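CytC3 (Streptomyces, PDB 3GJA) is a nonheme iron halogenase of the phytanoyl-CoA dioxygenase-like family that probably chlorinates an amino acid tethered to a carrier protein in a biosynthetic pathway. Local coordinates at residues His71-Pro84 with Ala303-Arg315. Numbering follows the deposited sequence.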
loop_
_atom_site.group_PDB
_atom_site.type_symbol
_atom_site.label_atom_id
_atom_site.label_comp_id
_atom_site.label_asym_id
_atom_site.label_seq_id
_atom_site.Cartn_x
_atom_site.Cartn_y
_atom_site.Cartn_z
ATOM N N HIS A 71 2.220 6.383 8.410
ATOM C CA HIS A 71 1.121 7.298 8.155
ATOM C C HIS A 71 0.394 7.519 9.486
ATOM O O HIS A 71 -0.530 8.327 9.575
ATOM C CB HIS A 71 0.152 6.718 7.123
ATOM C CG HIS A 71 -0.426 5.395 7.513
ATOM N ND1 HIS A 71 0.307 4.228 7.495
ATOM C CD2 HIS A 71 -1.658 5.060 7.970
ATOM C CE1 HIS A 71 -0.447 3.231 7.926
ATOM N NE2 HIS A 71 -1.643 3.709 8.221
ATOM N N LEU A 72 0.816 6.793 10.521
ATOM C CA LEU A 72 0.209 6.935 11.835
ATOM C C LEU A 72 0.973 7.908 12.727
ATOM O O LEU A 72 0.568 8.157 13.857
ATOM C CB LEU A 72 0.077 5.574 12.528
ATOM C CG LEU A 72 -0.942 4.642 11.861
ATOM C CD1 LEU A 72 -1.058 3.354 12.648
ATOM C CD2 LEU A 72 -2.288 5.333 11.767
ATOM N N ASP A 73 2.084 8.451 12.240
ATOM C CA ASP A 73 2.811 9.428 13.045
ATOM C C ASP A 73 3.375 10.606 12.239
ATOM O O ASP A 73 3.690 11.658 12.805
ATOM C CB ASP A 73 3.913 8.756 13.889
ATOM C CG ASP A 73 5.100 8.289 13.074
ATOM O OD1 ASP A 73 4.944 7.358 12.253
ATOM O OD2 ASP A 73 6.202 8.853 13.278
ATOM N N ILE A 74 3.482 10.445 10.922
ATOM C CA ILE A 74 3.995 11.525 10.084
ATOM C C ILE A 74 2.841 12.146 9.315
ATOM O O ILE A 74 2.200 11.483 8.498
ATOM C CB ILE A 74 5.067 11.014 9.098
ATOM C CG1 ILE A 74 6.238 10.418 9.889
ATOM C CG2 ILE A 74 5.539 12.159 8.196
ATOM C CD1 ILE A 74 7.287 9.766 9.034
ATOM N N ASP A 75 2.585 13.424 9.587
ATOM C CA ASP A 75 1.486 14.151 8.958
ATOM C C ASP A 75 1.374 14.033 7.451
ATOM O O ASP A 75 0.300 13.742 6.940
ATOM C CB ASP A 75 1.541 15.637 9.337
ATOM C CG ASP A 75 1.173 15.881 10.791
ATOM O OD1 ASP A 75 0.349 15.116 11.324
ATOM O OD2 ASP A 75 1.697 16.840 11.397
ATOM N N LEU A 76 2.468 14.273 6.736
ATOM C CA LEU A 76 2.455 14.194 5.275
ATOM C C LEU A 76 2.085 12.789 4.771
ATOM O O LEU A 76 1.551 12.624 3.672
ATOM C CB LEU A 76 3.821 14.618 4.732
ATOM C CG LEU A 76 3.956 15.933 3.949
ATOM C CD1 LEU A 76 2.830 16.897 4.263
ATOM C CD2 LEU A 76 5.307 16.548 4.269
ATOM N N LEU A 77 2.372 11.779 5.580
ATOM C CA LEU A 77 2.044 10.408 5.217
ATOM C C LEU A 77 0.599 10.133 5.615
ATOM O O LEU A 77 -0.106 9.376 4.944
ATOM C CB LEU A 77 2.998 9.433 5.911
ATOM C CG LEU A 77 4.084 8.757 5.066
ATOM C CD1 LEU A 77 4.541 9.660 3.922
ATOM C CD2 LEU A 77 5.245 8.366 5.970
ATOM N N ALA A 78 0.156 10.762 6.702
ATOM C CA ALA A 78 -1.225 10.603 7.158
ATOM C C ALA A 78 -2.124 11.168 6.061
ATOM O O ALA A 78 -3.151 10.584 5.712
ATOM C CB ALA A 78 -1.451 11.362 8.466
ATOM N N GLU A 79 -1.716 12.303 5.508
ATOM C CA GLU A 79 -2.478 12.941 4.448
ATOM C C GLU A 79 -2.417 12.131 3.154
ATOM O O GLU A 79 -3.414 12.008 2.442
ATOM C CB GLU A 79 -1.938 14.345 4.183
ATOM C CG GLU A 79 -2.680 15.061 3.074
ATOM C CD GLU A 79 -1.999 16.337 2.646
ATOM O OE1 GLU A 79 -1.021 16.738 3.306
ATOM O OE2 GLU A 79 -2.446 16.938 1.649
ATOM N N HIS A 80 -1.242 11.582 2.850
ATOM C CA HIS A 80 -1.075 10.799 1.629
ATOM C C HIS A 80 -2.096 9.673 1.516
ATOM O O HIS A 80 -2.749 9.534 0.488
ATOM C CB HIS A 80 0.341 10.209 1.551
ATOM C CG HIS A 80 0.726 9.753 0.176
ATOM N ND1 HIS A 80 1.271 10.603 -0.763
ATOM C CD2 HIS A 80 0.592 8.553 -0.438
ATOM C CE1 HIS A 80 1.452 9.948 -1.895
ATOM N NE2 HIS A 80 1.047 8.701 -1.726
ATOM N N ILE A 81 -2.255 8.874 2.568
ATOM C CA ILE A 81 -3.202 7.759 2.498
ATOM C C ILE A 81 -4.667 8.203 2.456
ATOM O O ILE A 81 -5.542 7.427 2.067
ATOM C CB ILE A 81 -2.972 6.734 3.662
ATOM C CG1 ILE A 81 -3.170 7.396 5.028
ATOM C CG2 ILE A 81 -1.560 6.163 3.577
ATOM C CD1 ILE A 81 -4.563 7.219 5.596
ATOM N N MET A 82 -4.919 9.459 2.826
ATOM C CA MET A 82 -6.270 10.030 2.825
ATOM C C MET A 82 -6.614 10.727 1.504
ATOM O O MET A 82 -7.770 11.061 1.250
ATOM C CB MET A 82 -6.410 11.055 3.965
ATOM C CG MET A 82 -6.467 10.465 5.374
ATOM S SD MET A 82 -7.881 9.343 5.580
ATOM C CE MET A 82 -9.233 10.511 5.889
ATOM N N ARG A 83 -5.605 10.957 0.673
ATOM C CA ARG A 83 -5.790 11.649 -0.598
ATOM C C ARG A 83 -6.942 11.199 -1.495
ATOM O O ARG A 83 -7.076 10.019 -1.820
ATOM C CB ARG A 83 -4.483 11.609 -1.393
ATOM C CG ARG A 83 -3.573 12.767 -1.081
ATOM C CD ARG A 83 -4.094 14.004 -1.779
ATOM N NE ARG A 83 -3.667 15.223 -1.114
ATOM C CZ ARG A 83 -3.716 16.427 -1.669
ATOM N NH1 ARG A 83 -4.177 16.574 -2.907
ATOM N NH2 ARG A 83 -3.297 17.484 -0.986
ATOM N N PRO A 84 -7.799 12.151 -1.903
ATOM C CA PRO A 84 -8.943 11.858 -2.773
ATOM C C PRO A 84 -8.461 11.187 -4.057
ATOM O O PRO A 84 -9.112 10.280 -4.584
ATOM C CB PRO A 84 -9.532 13.240 -3.039
ATOM C CG PRO A 84 -9.239 13.969 -1.768
ATOM C CD PRO A 84 -7.820 13.560 -1.469
ATOM N N ALA A 303 -7.943 3.579 14.030
ATOM C CA ALA A 303 -7.223 4.777 14.431
ATOM C C ALA A 303 -7.925 5.966 13.790
ATOM O O ALA A 303 -7.866 6.164 12.574
ATOM C CB ALA A 303 -5.775 4.703 13.962
ATOM N N ARG A 304 -8.606 6.749 14.617
ATOM C CA ARG A 304 -9.321 7.920 14.136
ATOM C C ARG A 304 -8.371 9.109 14.150
ATOM O O ARG A 304 -8.560 10.070 13.417
ATOM C CB ARG A 304 -10.534 8.193 15.039
ATOM C CG ARG A 304 -11.248 9.528 14.804
ATOM C CD ARG A 304 -12.219 9.505 13.632
ATOM N NE ARG A 304 -12.759 10.844 13.389
ATOM C CZ ARG A 304 -13.796 11.117 12.599
ATOM N NH1 ARG A 304 -14.429 10.145 11.956
ATOM N NH2 ARG A 304 -14.200 12.372 12.448
ATOM N N THR A 305 -7.334 9.022 14.979
ATOM C CA THR A 305 -6.362 10.100 15.104
ATOM C C THR A 305 -4.940 9.570 15.055
ATOM O O THR A 305 -4.643 8.521 15.631
ATOM C CB THR A 305 -6.558 10.855 16.433
ATOM O OG1 THR A 305 -7.885 11.396 16.478
ATOM C CG2 THR A 305 -5.547 11.995 16.563
ATOM N N SER A 306 -4.062 10.302 14.371
ATOM C CA SER A 306 -2.671 9.894 14.251
ATOM C C SER A 306 -1.956 10.150 15.562
ATOM O O SER A 306 -2.427 10.914 16.409
ATOM C CB SER A 306 -1.964 10.677 13.145
ATOM O OG SER A 306 -1.311 11.823 13.668
ATOM N N GLN A 307 -0.800 9.516 15.709
ATOM C CA GLN A 307 0.014 9.643 16.896
ATOM C C GLN A 307 0.461 11.090 17.103
ATOM O O GLN A 307 1.059 11.418 18.124
ATOM C CB GLN A 307 1.230 8.744 16.757
ATOM C CG GLN A 307 1.718 8.157 18.043
ATOM C CD GLN A 307 0.755 7.137 18.622
ATOM O OE1 GLN A 307 1.034 6.541 19.655
ATOM N NE2 GLN A 307 -0.380 6.931 17.959
ATOM N N ARG A 308 0.190 11.949 16.124
ATOM C CA ARG A 308 0.568 13.356 16.230
ATOM C C ARG A 308 -0.643 14.270 16.207
ATOM O O ARG A 308 -0.519 15.467 15.956
ATOM C CB ARG A 308 1.518 13.765 15.100
ATOM C CG ARG A 308 2.985 13.747 15.492
ATOM C CD ARG A 308 3.862 14.438 14.446
ATOM N NE ARG A 308 5.260 14.437 14.863
ATOM C CZ ARG A 308 6.056 13.375 14.807
ATOM N NH1 ARG A 308 5.599 12.223 14.340
ATOM N NH2 ARG A 308 7.304 13.459 15.238
ATOM N N GLY A 309 -1.815 13.702 16.457
ATOM C CA GLY A 309 -3.020 14.504 16.478
ATOM C C GLY A 309 -3.639 14.768 15.122
ATOM O O GLY A 309 -4.591 15.543 15.016
ATOM N N TYR A 310 -3.111 14.146 14.076
ATOM C CA TYR A 310 -3.689 14.353 12.759
ATOM C C TYR A 310 -4.998 13.568 12.752
ATOM O O TYR A 310 -5.014 12.354 12.954
ATOM C CB TYR A 310 -2.737 13.863 11.664
ATOM C CG TYR A 310 -3.256 14.098 10.262
ATOM C CD1 TYR A 310 -4.285 13.315 9.744
ATOM C CD2 TYR A 310 -2.727 15.115 9.458
ATOM C CE1 TYR A 310 -4.779 13.533 8.461
ATOM C CE2 TYR A 310 -3.218 15.342 8.173
ATOM C CZ TYR A 310 -4.243 14.549 7.684
ATOM O OH TYR A 310 -4.754 14.769 6.426
ATOM N N GLU A 311 -6.097 14.280 12.539
ATOM C CA GLU A 311 -7.423 13.686 12.542
ATOM C C GLU A 311 -7.799 13.105 11.192
ATOM O O GLU A 311 -7.704 13.785 10.175
ATOM C CB GLU A 311 -8.443 14.749 12.947
ATOM C CG GLU A 311 -9.827 14.228 13.253
ATOM C CD GLU A 311 -9.829 13.240 14.402
ATOM O OE1 GLU A 311 -9.158 13.511 15.426
ATOM O OE2 GLU A 311 -10.509 12.197 14.280
ATOM N N PHE A 312 -8.231 11.847 11.189
ATOM C CA PHE A 312 -8.644 11.180 9.956
ATOM C C PHE A 312 -10.156 11.298 9.826
ATOM O O PHE A 312 -10.901 10.581 10.497
ATOM C CB PHE A 312 -8.263 9.699 9.984
ATOM C CG PHE A 312 -6.782 9.446 9.990
ATOM C CD1 PHE A 312 -6.004 9.743 8.871
ATOM C CD2 PHE A 312 -6.164 8.906 11.113
ATOM C CE1 PHE A 312 -4.629 9.507 8.871
ATOM C CE2 PHE A 312 -4.792 8.666 11.125
ATOM C CZ PHE A 312 -4.021 8.967 10.001
ATOM N N VAL A 313 -10.611 12.201 8.967
ATOM C CA VAL A 313 -12.039 12.394 8.775
ATOM C C VAL A 313 -12.468 11.729 7.476
ATOM O O VAL A 313 -12.104 12.174 6.392
ATOM C CB VAL A 313 -12.396 13.903 8.760
ATOM C CG1 VAL A 313 -13.908 14.087 8.762
ATOM C CG2 VAL A 313 -11.788 14.584 9.977
ATOM N N PRO A 314 -13.254 10.648 7.573
ATOM C CA PRO A 314 -13.724 9.920 6.393
ATOM C C PRO A 314 -14.316 10.813 5.318
ATOM O O PRO A 314 -15.167 11.653 5.592
ATOM C CB PRO A 314 -14.749 8.949 6.972
ATOM C CG PRO A 314 -14.212 8.677 8.334
ATOM C CD PRO A 314 -13.788 10.046 8.808
ATOM N N ARG A 315 -13.855 10.621 4.091
ATOM C CA ARG A 315 -14.330 11.385 2.949
ATOM C C ARG A 315 -15.663 10.822 2.445
ATOM O O ARG A 315 -15.897 9.619 2.501
ATOM C CB ARG A 315 -13.279 11.328 1.841
ATOM C CG ARG A 315 -13.696 11.894 0.497
ATOM C CD ARG A 315 -12.509 11.827 -0.469
ATOM N NE ARG A 315 -12.875 12.148 -1.845
ATOM C CZ ARG A 315 -13.033 13.378 -2.319
ATOM N NH1 ARG A 315 -12.854 14.430 -1.531
ATOM N NH2 ARG A 315 -13.374 13.552 -3.590
HETATM O O HOH W 1 7.823 9.959 15.183
HETATM O O HOH W 2 0.418 12.579 11.724
#
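A78 CB meets two aromatic rings of the C-terminal tail at once, F312 and Y310, consistent with a small helical residue allowing an irregular chain to lie close against a helix. Here helix 75-82 and the loop before it are overlaid by 303-315, on the outside of the cupin-type β-barrel of this halogenase. The A78 methyl sits over one face of the Y310 ring in a CH-pi contact, its CB 3.8 Å from the centroid and 16° off the normal, while F312 CE1 lies 3.7 Å from A78 CB. F312 is approached at its edge by M82 CG, at 3.6 Å from F312 CD1, and V289 of strand 289-290 also touches it. With CG anti to the backbone N (chi1 -178°), the Y310 ring reaches along the helix until its OH lies 3.5 Å from E79 CA. Farther out, P84 CB rests over the centre of the R315 guanidinium, whose NE pairs with D88. At the other end, the type I turn S306-G309 closes the contact: Q307 N donates to L72 O (2.7 Å), and S306 OG accepts from Y310 N. Water 2 joins that hydroxyl to D75 OD1. D73 OD2 forms a salt bridge to R70 and also to R308 NH1, the latter at 3.6 Å, and water 1 links D73 OD2 with R308 NH1. R308 NH1 also donates to D73 O, standing above the carbonyl plane, 45° out of it.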